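Local coordinates for glutamate racemase (Bacillus anthracis, PDB 2DWU), which belongs to the Asp/Glu/hydantoin racemase family and has an alpha/beta architecture built on two parallel beta-sheets, at residues 23-28 and 211-216; 28-33 and 227-232. All coordinates share one frame; numbering follows the deposited sequence.

Contact 1. Residues 23-28 and 211-216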
loop_
_atom_site.group_PDB
_atom_site.type_symbol
_atom_site.label_atom_id
_atom_site.label_comp_id
_atom_site.label_asym_id
_atom_site.label_seq_id
_atom_site.Cartn_x
_atom_site.Cartn_y
_atom_site.Cartn_z
ATOM N N ALA B 23 -12.019 -9.134 6.103
ATOM C CA ALA B 23 -11.420 -10.256 6.796
ATOM C C ALA B 23 -10.689 -11.179 5.829
ATOM O O ALA B 23 -9.582 -11.630 6.128
ATOM C CB ALA B 23 -12.501 -11.028 7.522
ATOM N N SER B 24 -11.287 -11.458 4.672
ATOM C CA SER B 24 -10.655 -12.353 3.712
ATOM C C SER B 24 -9.330 -11.789 3.236
ATOM O O SER B 24 -8.368 -12.525 3.072
ATOM C CB SER B 24 -11.575 -12.630 2.507
ATOM O OG SER B 24 -11.716 -11.495 1.666
ATOM N N GLU B 25 -9.268 -10.477 3.017
ATOM C CA GLU B 25 -8.013 -9.898 2.564
ATOM C C GLU B 25 -6.938 -9.915 3.655
ATOM O O GLU B 25 -5.764 -10.088 3.358
ATOM C CB GLU B 25 -8.268 -8.483 2.043
ATOM C CG GLU B 25 -8.849 -8.554 0.619
ATOM C CD GLU B 25 -7.854 -9.196 -0.331
ATOM O OE1 GLU B 25 -6.763 -8.626 -0.495
ATOM O OE2 GLU B 25 -8.124 -10.292 -0.890
ATOM N N ILE B 26 -7.325 -9.738 4.916
ATOM C CA ILE B 26 -6.342 -9.819 6.008
ATOM C C ILE B 26 -5.829 -11.263 6.086
ATOM O O ILE B 26 -4.622 -11.497 6.219
ATOM C CB ILE B 26 -6.973 -9.389 7.344
ATOM C CG1 ILE B 26 -7.304 -7.886 7.279
ATOM C CG2 ILE B 26 -6.013 -9.673 8.502
ATOM C CD1 ILE B 26 -8.126 -7.387 8.474
ATOM N N ILE B 27 -6.740 -12.227 5.976
ATOM C CA ILE B 27 -6.345 -13.645 6.018
ATOM C C ILE B 27 -5.381 -13.986 4.867
ATOM O O ILE B 27 -4.400 -14.744 5.044
ATOM C CB ILE B 27 -7.614 -14.540 5.978
ATOM C CG1 ILE B 27 -8.321 -14.418 7.332
ATOM C CG2 ILE B 27 -7.249 -16.015 5.612
ATOM C CD1 ILE B 27 -9.711 -15.022 7.355
ATOM N N ARG B 28 -5.623 -13.410 3.688
ATOM C CA ARG B 28 -4.770 -13.661 2.537
ATOM C C ARG B 28 -3.401 -12.982 2.598
ATOM O O ARG B 28 -2.374 -13.604 2.325
ATOM C CB ARG B 28 -5.490 -13.228 1.256
ATOM C CG ARG B 28 -4.761 -13.610 -0.036
ATOM C CD ARG B 28 -5.571 -13.186 -1.265
ATOM N NE ARG B 28 -5.621 -11.738 -1.448
ATOM C CZ ARG B 28 -4.607 -11.028 -1.944
ATOM N NH1 ARG B 28 -3.485 -11.639 -2.303
ATOM N NH2 ARG B 28 -4.721 -9.715 -2.073
ATOM N N SER B 211 -11.711 -1.447 -0.890
ATOM C CA SER B 211 -11.345 -1.028 0.472
ATOM C C SER B 211 -10.650 -2.199 1.169
ATOM O O SER B 211 -9.703 -2.008 1.920
ATOM C CB SER B 211 -12.570 -0.654 1.323
ATOM O OG SER B 211 -13.211 0.505 0.819
ATOM N N ALA B 212 -11.126 -3.415 0.920
ATOM C CA ALA B 212 -10.554 -4.591 1.595
ATOM C C ALA B 212 -9.097 -4.863 1.259
ATOM O O ALA B 212 -8.275 -5.073 2.149
ATOM C CB ALA B 212 -11.401 -5.824 1.271
ATOM N N GLU B 213 -8.771 -4.873 -0.028
ATOM C CA GLU B 213 -7.395 -5.120 -0.440
ATOM C C GLU B 213 -6.433 -4.073 0.104
ATOM O O GLU B 213 -5.345 -4.396 0.584
ATOM C CB GLU B 213 -7.291 -5.139 -1.973
ATOM C CG GLU B 213 -8.050 -6.275 -2.601
ATOM C CD GLU B 213 -7.528 -6.629 -3.974
ATOM O OE1 GLU B 213 -6.292 -6.607 -4.165
ATOM O OE2 GLU B 213 -8.350 -6.955 -4.851
ATOM N N GLU B 214 -6.839 -2.813 0.063
ATOM C CA GLU B 214 -5.947 -1.771 0.528
ATOM C C GLU B 214 -5.823 -1.700 2.038
ATOM O O GLU B 214 -4.784 -1.303 2.566
ATOM C CB GLU B 214 -6.411 -0.421 -0.028
ATOM C CG GLU B 214 -6.665 -0.484 -1.528
ATOM C CD GLU B 214 -5.469 -0.946 -2.339
ATOM O OE1 GLU B 214 -4.339 -0.839 -1.835
ATOM O OE2 GLU B 214 -5.656 -1.399 -3.495
ATOM N N THR B 215 -6.874 -2.104 2.750
ATOM C CA THR B 215 -6.815 -2.033 4.206
ATOM C C THR B 215 -5.910 -3.119 4.743
ATOM O O THR B 215 -5.196 -2.898 5.732
ATOM C CB THR B 215 -8.209 -2.140 4.828
ATOM O OG1 THR B 215 -8.982 -1.022 4.375
ATOM C CG2 THR B 215 -8.147 -2.051 6.373
ATOM N N ALA B 216 -5.905 -4.272 4.096
ATOM C CA ALA B 216 -5.021 -5.318 4.580
ATOM C C ALA B 216 -3.548 -4.935 4.403
ATOM O O ALA B 216 -2.721 -5.173 5.294
ATOM C CB ALA B 216 -5.327 -6.677 3.864
#
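Helices 23-28 and 211-216 run broadly the same way, crossing at -40° with their segment axes 8.1 Å apart, and Glu25 and Ile26 of the first come up against Ala212, Glu213 and Ala216 of the second. Ala212 and Ala216, one turn apart, both aim their methyl groups at the partner helix, and with so little bulk the backbones come close. The methyl carbon CB of Ala216 rests on the main chain of the first helix, 3.5 Å from Glu25 O, and it also meets Ile26 CG1 at 4.1 Å. In return Glu25 CB lies 3.4 Å from Ala212 O. No hydrogen bond joins the two six-residue segments; the fit is van der Waals packing. Beyond CB, the Glu25 chain kinks (chi2 -63°) and passes over the start of helix 211-226 with CG near Glu213 N. Arg28, one turn along, holds the carboxylate side-on: NE reaches Glu25 OE2 at 2.9 Å on an almost straight bond (174°), while NH2 uses the syn lone pair of OE1 at 2.8 Å. This two-point grip fixes the rotation of the Glu25 carboxylate. The positive charge of Arg28 probably also tempers the nearness of the like-charged Glu213 carboxylate, whose position is less certain because it has two conformers. Gln29 NE2, just past the first segment, binds Glu25 OE1, and Arg28 NH2 also donates to Lys109 O of the second subunit. Helix 20-29 is the crossover helix of a beta-alpha-beta unit, joining the neighbouring parallel strands 9-14 and 35-39 of the six-stranded sheet, with Ile26 against Ile35, whereas helix 211-226 follows strand 207-210 of the four-stranded sheet and sets Thr215 on Pro102 of helix 100-110.

Contact 2. Residues 28-33 and 227-232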
loop_
_atom_site.group_PDB
_atom_site.type_symbol
_atom_site.label_atom_id
_atom_site.label_comp_id
_atom_site.label_asym_id
_atom_site.label_seq_id
_atom_site.Cartn_x
_atom_site.Cartn_y
_atom_site.Cartn_z
ATOM N N ARG B 28 -5.623 -13.410 3.688
ATOM C CA ARG B 28 -4.770 -13.661 2.537
ATOM C C ARG B 28 -3.401 -12.982 2.598
ATOM O O ARG B 28 -2.374 -13.604 2.325
ATOM C CB ARG B 28 -5.490 -13.228 1.256
ATOM C CG ARG B 28 -4.761 -13.610 -0.036
ATOM C CD ARG B 28 -5.571 -13.186 -1.265
ATOM N NE ARG B 28 -5.621 -11.738 -1.448
ATOM C CZ ARG B 28 -4.607 -11.028 -1.944
ATOM N NH1 ARG B 28 -3.485 -11.639 -2.303
ATOM N NH2 ARG B 28 -4.721 -9.715 -2.073
ATOM N N GLN B 29 -3.375 -11.692 2.932
ATOM C CA GLN B 29 -2.123 -10.943 2.939
ATOM C C GLN B 29 -1.314 -11.007 4.246
ATOM O O GLN B 29 -0.129 -10.713 4.258
ATOM C CB GLN B 29 -2.424 -9.477 2.598
ATOM C CG GLN B 29 -3.057 -9.279 1.234
ATOM C CD GLN B 29 -3.179 -7.804 0.903
ATOM O OE1 GLN B 29 -2.211 -7.059 1.047
ATOM N NE2 GLN B 29 -4.371 -7.370 0.481
ATOM N N LEU B 30 -1.956 -11.404 5.340
ATOM C CA LEU B 30 -1.285 -11.540 6.645
ATOM C C LEU B 30 -1.699 -12.914 7.177
ATOM O O LEU B 30 -2.379 -13.030 8.210
ATOM C CB LEU B 30 -1.750 -10.434 7.581
ATOM C CG LEU B 30 -1.097 -9.066 7.287
ATOM C CD1 LEU B 30 -1.892 -7.972 7.961
ATOM C CD2 LEU B 30 0.344 -9.061 7.774
ATOM N N PRO B 31 -1.282 -13.965 6.478
ATOM C CA PRO B 31 -1.639 -15.330 6.874
ATOM C C PRO B 31 -1.156 -15.832 8.204
ATOM O O PRO B 31 -1.576 -16.913 8.607
ATOM C CB PRO B 31 -1.134 -16.186 5.713
ATOM C CG PRO B 31 0.094 -15.424 5.253
ATOM C CD PRO B 31 -0.336 -13.952 5.352
ATOM N N LYS B 32 -0.287 -15.106 8.892
ATOM C CA LYS B 32 0.143 -15.565 10.220
ATOM C C LYS B 32 -0.634 -14.890 11.356
ATOM O O LYS B 32 -0.476 -15.258 12.516
ATOM C CB LYS B 32 1.638 -15.321 10.431
ATOM C CG LYS B 32 2.493 -15.947 9.356
ATOM C CD LYS B 32 3.944 -15.759 9.639
ATOM C CE LYS B 32 4.790 -16.228 8.474
ATOM N NZ LYS B 32 6.253 -16.108 8.814
ATOM N N GLU B 33 -1.480 -13.911 11.026
ATOM C CA GLU B 33 -2.273 -13.220 12.040
ATOM C C GLU B 33 -3.583 -13.954 12.344
ATOM O O GLU B 33 -4.106 -14.701 11.500
ATOM C CB GLU B 33 -2.616 -11.800 11.569
ATOM C CG GLU B 33 -1.414 -10.911 11.257
ATOM C CD GLU B 33 -0.551 -10.588 12.467
ATOM O OE1 GLU B 33 -1.074 -10.575 13.604
ATOM O OE2 GLU B 33 0.671 -10.333 12.286
ATOM N N GLY B 227 6.767 -3.411 14.645
ATOM C CA GLY B 227 7.493 -4.593 15.094
ATOM C C GLY B 227 6.618 -5.591 15.834
ATOM O O GLY B 227 7.095 -6.287 16.749
ATOM N N ILE B 228 5.354 -5.703 15.428
ATOM C CA ILE B 228 4.430 -6.602 16.108
ATOM C C ILE B 228 3.758 -7.662 15.238
ATOM O O ILE B 228 2.655 -8.115 15.539
ATOM C CB ILE B 228 3.340 -5.811 16.874
ATOM C CG1 ILE B 228 2.548 -4.921 15.919
ATOM C CG2 ILE B 228 3.995 -4.937 17.960
ATOM C CD1 ILE B 228 1.380 -4.172 16.559
ATOM N N LEU B 229 4.423 -8.054 14.163
ATOM C CA LEU B 229 3.884 -9.097 13.294
ATOM C C LEU B 229 3.890 -10.444 14.022
ATOM O O LEU B 229 4.824 -10.744 14.786
ATOM C CB LEU B 229 4.737 -9.255 12.027
ATOM C CG LEU B 229 4.688 -8.160 10.962
ATOM C CD1 LEU B 229 5.812 -8.397 9.962
ATOM C CD2 LEU B 229 3.339 -8.172 10.266
ATOM N N ALA B 230 2.855 -11.248 13.788
ATOM C CA ALA B 230 2.793 -12.595 14.364
ATOM C C ALA B 230 3.676 -13.518 13.527
ATOM O O ALA B 230 4.008 -13.197 12.374
ATOM C CB ALA B 230 1.360 -13.101 14.329
ATOM N N ASP B 231 4.075 -14.654 14.109
ATOM C CA ASP B 231 4.874 -15.633 13.383
ATOM C C ASP B 231 4.186 -17.003 13.329
ATOM O O ASP B 231 4.790 -17.994 12.951
ATOM C CB ASP B 231 6.270 -15.765 14.012
ATOM C CG ASP B 231 6.243 -16.362 15.409
ATOM O OD1 ASP B 231 7.339 -16.695 15.913
ATOM O OD2 ASP B 231 5.155 -16.490 16.013
ATOM N N ASN B 232 2.900 -17.022 13.668
ATOM C CA ASN B 232 2.073 -18.236 13.703
ATOM C C ASN B 232 1.868 -18.845 12.304
ATOM O O ASN B 232 1.256 -18.222 11.439
ATOM C CB ASN B 232 0.725 -17.835 14.317
ATOM C CG ASN B 232 -0.123 -19.017 14.724
ATOM O OD1 ASN B 232 0.036 -20.133 14.198
ATOM N ND2 ASN B 232 -1.074 -18.767 15.631
HETATM O O HOH W 1 6.892 -17.606 10.997
HETATM O O HOH W 2 2.250 -11.663 10.464
#
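Glu33 OE2 is gripped by two donors: the amide N of Ala230, at 2.8 Å on a nearly straight bond (175°), and water 2, which donates to it and also to Ala230 O. The amide comes from the syn side of the carboxylate but well out of its plane. Although Glu33 starts off away from the 227-232 loop, its chain bends at chi2 (-65°) and brings the carboxylate back alongside Ala230, whose CB is 3.5 Å from OE2. Lys32 packs beside it within the type I turn from Leu30 to Glu33. Its CA makes a CA-H...O contact of 3.1 Å with Asn232 O, and its CB and CG pass close to the same oxygen. Beyond CG the lysine runs fully extended past Asp231, with CD 3.9 Å from Asp231 CA. NZ donates to water 1, which bridges to Asp231 O, and has His135 O, Glu136 O and Thr139 OG1 of the second subunit within hydrogen-bonding range, four acceptors for three N-H. Next to helix 211-226, where Leu30 touches Ser220, Leu30 CD2 and Leu229 CD2 meet at 4.0 Å, their side chains roughly perpendicular. Lys71 forms a salt bridge with Glu33 OE1 and bonds Ile228 O. Such surroundings should favour a charged Glu33 carboxylate, which pins an otherwise irregular loop to the turn, while Lys32 carries positive charge into the subunit interface.

Along the chain the segments alternate, 23-28 and 28-33 coming first, then 211-216 and 227-232, so contacts 1 and 2 track the same pair of helices, 20-29 and 211-226, and what follows each. Their centres are 13 Å apart on one side of the chain's centre, contact 1 deeper and contact 2 nearer the periphery. Arg28 lies in both ranges, though it makes its contacts in contact 1, and Gln29 NE2 of contact 2 probably bonds to Glu213 O of contact 1 at 3.1 Å. Together they seat the long helix, and the loop that carries the chain from the four-stranded sheet back to strand 238-241, against the six-stranded part. Both also touch the second subunit.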